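Local coordinates for protein translation initiation factor 4E (Ascaris suum, PDB 3M94) that binds the trimethylguanosine (m2,2,7G) cap of messenger RNA and probably acts in translation initiation, at residues D139-K150 and V177-S185. Residues are numbered along the deposited sequence; the frame is centred on the assembly and turned at random.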
loop_
_atom_site.group_PDB
_atom_site.type_symbol
_atom_site.label_atom_id
_atom_site.label_comp_id
_atom_site.label_asym_id
_atom_site.label_seq_id
_atom_site.Cartn_x
_atom_site.Cartn_y
_atom_site.Cartn_z
ATOM N N ASP A 139 -2.715 -18.599 -2.410
ATOM C CA ASP A 139 -3.104 -18.533 -0.995
ATOM C C ASP A 139 -1.937 -18.563 0.002
ATOM O O ASP A 139 -1.911 -17.772 0.962
ATOM C CB ASP A 139 -4.086 -19.657 -0.662
ATOM C CG ASP A 139 -5.464 -19.445 -1.283
ATOM O OD1 ASP A 139 -5.812 -18.300 -1.653
ATOM O OD2 ASP A 139 -6.208 -20.433 -1.394
ATOM N N ASP A 140 -0.994 -19.482 -0.220
ATOM C CA ASP A 140 0.186 -19.612 0.651
ATOM C C ASP A 140 1.007 -18.313 0.668
ATOM O O ASP A 140 1.392 -17.823 1.731
ATOM C CB ASP A 140 1.057 -20.806 0.230
ATOM C CG ASP A 140 0.277 -22.122 0.181
ATOM O OD1 ASP A 140 -0.888 -22.130 -0.284
ATOM O OD2 ASP A 140 0.832 -23.163 0.585
ATOM N N VAL A 141 1.239 -17.757 -0.518
ATOM C CA VAL A 141 2.000 -16.530 -0.690
ATOM C C VAL A 141 1.251 -15.341 -0.059
ATOM O O VAL A 141 1.833 -14.549 0.690
ATOM C CB VAL A 141 2.286 -16.289 -2.204
ATOM C CG1 VAL A 141 2.663 -14.829 -2.497
ATOM C CG2 VAL A 141 3.351 -17.275 -2.724
ATOM N N ASN A 142 -0.041 -15.234 -0.363
ATOM C CA ASN A 142 -0.875 -14.173 0.187
ATOM C C ASN A 142 -0.982 -14.210 1.709
ATOM O O ASN A 142 -0.849 -13.176 2.357
ATOM C CB ASN A 142 -2.248 -14.163 -0.498
ATOM C CG ASN A 142 -2.166 -13.641 -1.929
ATOM O OD1 ASN A 142 -1.368 -12.748 -2.229
ATOM N ND2 ASN A 142 -2.963 -14.204 -2.817
ATOM N N LEU A 143 -1.153 -15.403 2.281
ATOM C CA LEU A 143 -1.251 -15.534 3.724
ATOM C C LEU A 143 0.025 -15.001 4.327
ATOM O O LEU A 143 -0.008 -14.261 5.300
ATOM C CB LEU A 143 -1.506 -16.989 4.166
ATOM C CG LEU A 143 -1.521 -17.297 5.676
ATOM C CD1 LEU A 143 -2.606 -16.511 6.416
ATOM C CD2 LEU A 143 -1.649 -18.817 5.977
ATOM N N ARG A 144 1.154 -15.365 3.728
ATOM C CA ARG A 144 2.442 -14.986 4.279
ATOM C C ARG A 144 2.650 -13.478 4.222
ATOM O O ARG A 144 3.097 -12.859 5.191
ATOM C CB ARG A 144 3.581 -15.724 3.573
ATOM C CG ARG A 144 4.935 -15.463 4.219
ATOM C CD ARG A 144 4.844 -15.723 5.721
ATOM N NE ARG A 144 6.113 -15.535 6.409
ATOM C CZ ARG A 144 6.219 -15.165 7.680
ATOM N NH1 ARG A 144 5.129 -14.925 8.395
ATOM N NH2 ARG A 144 7.416 -15.025 8.236
ATOM N N ILE A 145 2.313 -12.889 3.088
ATOM C CA ILE A 145 2.372 -11.444 2.941
ATOM C C ILE A 145 1.528 -10.761 4.029
ATOM O O ILE A 145 1.952 -9.778 4.625
ATOM C CB ILE A 145 1.952 -11.020 1.520
ATOM C CG1 ILE A 145 3.040 -11.426 0.523
ATOM C CG2 ILE A 145 1.717 -9.521 1.451
ATOM C CD1 ILE A 145 2.664 -11.271 -0.935
ATOM N N GLY A 146 0.349 -11.307 4.296
ATOM C CA GLY A 146 -0.548 -10.753 5.291
ATOM C C GLY A 146 0.010 -10.844 6.687
ATOM O O GLY A 146 -0.153 -9.917 7.477
ATOM N N GLN A 147 0.661 -11.963 7.002
ATOM C CA GLN A 147 1.227 -12.146 8.335
ATOM C C GLN A 147 2.326 -11.099 8.573
ATOM O O GLN A 147 2.373 -10.481 9.630
ATOM C CB GLN A 147 1.721 -13.592 8.554
ATOM C CG GLN A 147 0.599 -14.655 8.484
ATOM C CD GLN A 147 1.110 -16.116 8.371
ATOM O OE1 GLN A 147 2.190 -16.385 7.836
ATOM N NE2 GLN A 147 0.319 -17.053 8.876
ATOM N N ILE A 148 3.181 -10.886 7.577
ATOM C CA ILE A 148 4.234 -9.873 7.665
ATOM C C ILE A 148 3.636 -8.457 7.762
ATOM O O ILE A 148 4.095 -7.657 8.558
ATOM C CB ILE A 148 5.232 -9.968 6.474
ATOM C CG1 ILE A 148 6.029 -11.277 6.546
ATOM C CG2 ILE A 148 6.200 -8.782 6.471
ATOM C CD1 ILE A 148 6.606 -11.725 5.214
ATOM N N LEU A 149 2.619 -8.158 6.961
ATOM C CA LEU A 149 1.945 -6.846 7.023
ATOM C C LEU A 149 1.408 -6.556 8.438
ATOM O O LEU A 149 1.634 -5.485 9.007
ATOM C CB LEU A 149 0.796 -6.808 6.011
ATOM C CG LEU A 149 -0.174 -5.621 5.991
ATOM C CD1 LEU A 149 0.545 -4.374 5.520
ATOM C CD2 LEU A 149 -1.329 -5.923 5.064
ATOM N N LYS A 150 0.699 -7.539 8.985
ATOM C CA LYS A 150 0.121 -7.466 10.315
ATOM C C LYS A 150 1.208 -7.149 11.339
ATOM O O LYS A 150 1.019 -6.289 12.209
ATOM C CB LYS A 150 -0.562 -8.803 10.652
ATOM C CG LYS A 150 -1.313 -8.800 11.964
ATOM C CD LYS A 150 -2.012 -10.132 12.183
ATOM C CE LYS A 150 -2.323 -10.372 13.646
ATOM N NZ LYS A 150 -3.452 -9.535 14.134
ATOM N N VAL A 177 -19.200 -10.966 -2.338
ATOM C CA VAL A 177 -18.039 -11.861 -2.304
ATOM C C VAL A 177 -17.392 -11.865 -0.920
ATOM O O VAL A 177 -17.054 -10.811 -0.389
ATOM C CB VAL A 177 -16.992 -11.482 -3.372
ATOM N N LYS A 178 -17.273 -13.057 -0.332
ATOM C CA LYS A 178 -16.541 -13.256 0.920
ATOM C C LYS A 178 -15.030 -13.051 0.714
ATOM O O LYS A 178 -14.519 -13.289 -0.377
ATOM C CB LYS A 178 -16.803 -14.674 1.440
ATOM N N PRO A 179 -14.311 -12.590 1.749
ATOM C CA PRO A 179 -12.855 -12.582 1.583
ATOM C C PRO A 179 -12.249 -13.998 1.502
ATOM O O PRO A 179 -12.753 -14.935 2.121
ATOM C CB PRO A 179 -12.346 -11.838 2.822
ATOM C CG PRO A 179 -13.480 -11.776 3.769
ATOM C CD PRO A 179 -14.747 -11.893 2.972
ATOM N N ARG A 180 -11.191 -14.133 0.719
ATOM C CA ARG A 180 -10.452 -15.380 0.570
ATOM C C ARG A 180 -9.695 -15.798 1.843
ATOM O O ARG A 180 -9.585 -16.990 2.146
ATOM C CB ARG A 180 -9.448 -15.218 -0.569
ATOM C CG ARG A 180 -8.885 -16.494 -1.091
ATOM C CD ARG A 180 -9.350 -16.716 -2.488
ATOM N NE ARG A 180 -8.600 -17.790 -3.116
ATOM C CZ ARG A 180 -9.080 -19.010 -3.339
ATOM N NH1 ARG A 180 -10.316 -19.311 -2.986
ATOM N NH2 ARG A 180 -8.319 -19.927 -3.921
ATOM N N ILE A 181 -9.153 -14.817 2.557
ATOM C CA ILE A 181 -8.339 -15.044 3.746
ATOM C C ILE A 181 -8.641 -13.965 4.787
ATOM O O ILE A 181 -8.827 -12.808 4.438
ATOM C CB ILE A 181 -6.816 -15.000 3.425
ATOM C CG1 ILE A 181 -6.489 -15.765 2.133
ATOM C CG2 ILE A 181 -6.016 -15.521 4.610
ATOM C CD1 ILE A 181 -5.081 -15.547 1.597
ATOM N N VAL A 182 -8.685 -14.351 6.057
ATOM C CA VAL A 182 -8.807 -13.401 7.160
ATOM C C VAL A 182 -7.756 -13.737 8.214
ATOM O O VAL A 182 -7.480 -14.902 8.454
ATOM C CB VAL A 182 -10.216 -13.433 7.806
ATOM C CG1 VAL A 182 -10.343 -12.367 8.918
ATOM C CG2 VAL A 182 -11.322 -13.269 6.755
ATOM N N ILE A 183 -7.166 -12.717 8.830
ATOM C CA ILE A 183 -6.219 -12.898 9.926
ATOM C C ILE A 183 -6.621 -11.911 11.012
ATOM O O ILE A 183 -6.659 -10.709 10.748
ATOM C CB ILE A 183 -4.740 -12.594 9.533
ATOM C CG1 ILE A 183 -4.297 -13.350 8.276
ATOM C CG2 ILE A 183 -3.795 -12.882 10.714
ATOM C CD1 ILE A 183 -2.915 -12.913 7.747
ATOM N N PRO A 184 -6.919 -12.404 12.237
ATOM C CA PRO A 184 -6.891 -13.812 12.662
ATOM C C PRO A 184 -7.993 -14.637 12.010
ATOM O O PRO A 184 -9.111 -14.148 11.838
ATOM C CB PRO A 184 -7.131 -13.721 14.171
ATOM C CG PRO A 184 -7.961 -12.488 14.333
ATOM C CD PRO A 184 -7.381 -11.523 13.328
ATOM N N SER A 185 -7.662 -15.873 11.641
ATOM C CA SER A 185 -8.626 -16.789 11.025
ATOM C C SER A 185 -9.468 -17.487 12.077
ATOM O O SER A 185 -10.524 -16.992 12.462
ATOM C CB SER A 185 -7.901 -17.827 10.168
HETATM O O HOH W 1 -5.510 -8.751 12.425
#
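Leu143 and Gly146 of helix 139-150 face Ile181 and Ile183 of strand 181-183, the helix axis running nearly parallel to the strand, 25° apart and 9.5 Å away at the closest approach. This is the helix-on-sheet layer of the eIF4E fold, at the edge where the C-terminal strand, paired with strand 161-165, ends the antiparallel sheet. Ile181 and Ile183, with Val182 between them pointing away from the helix, carry the apolar packing. Ile181 reaches the first helical turn with its CD1, 3.8 Å from Asn142 CB, while its CG2 meets Leu143 CD1. Leu143 comes from the flank: with CG anti to its backbone N (chi1 175°), its CD1 touches both isoleucines, 3.8 Å from Ile183 CD1. That same Ile183 methyl, with no side chain at Gly146 in the way, rests directly on the helix backbone, 3.7 Å from Gly146 C. The inner side of the pair is covered by Trp79, which touches both isoleucines and whose indole NE1 donates a hydrogen bond to Asn142 O. Arg180 and Ile181 form a classic beta bulge opposite Tyr163. Arg180 sends its guanidinium back to the start of the helix, where NE makes a salt bridge to Asp139 OD1 (3.2 Å); OD2 sits over one guanidinium face, the carboxylate and guanidinium planes 50° apart. At the other end the Lys150 chain, extended as far as CE, lays CD 3.6 Å from Ile183 CG2. Its NZ, turned aside at the last torsion, hydrogen-bonds to Ile155 O, salt-bridges Asp157 and reaches Ile183 O through a water 2.8 Å from NZ.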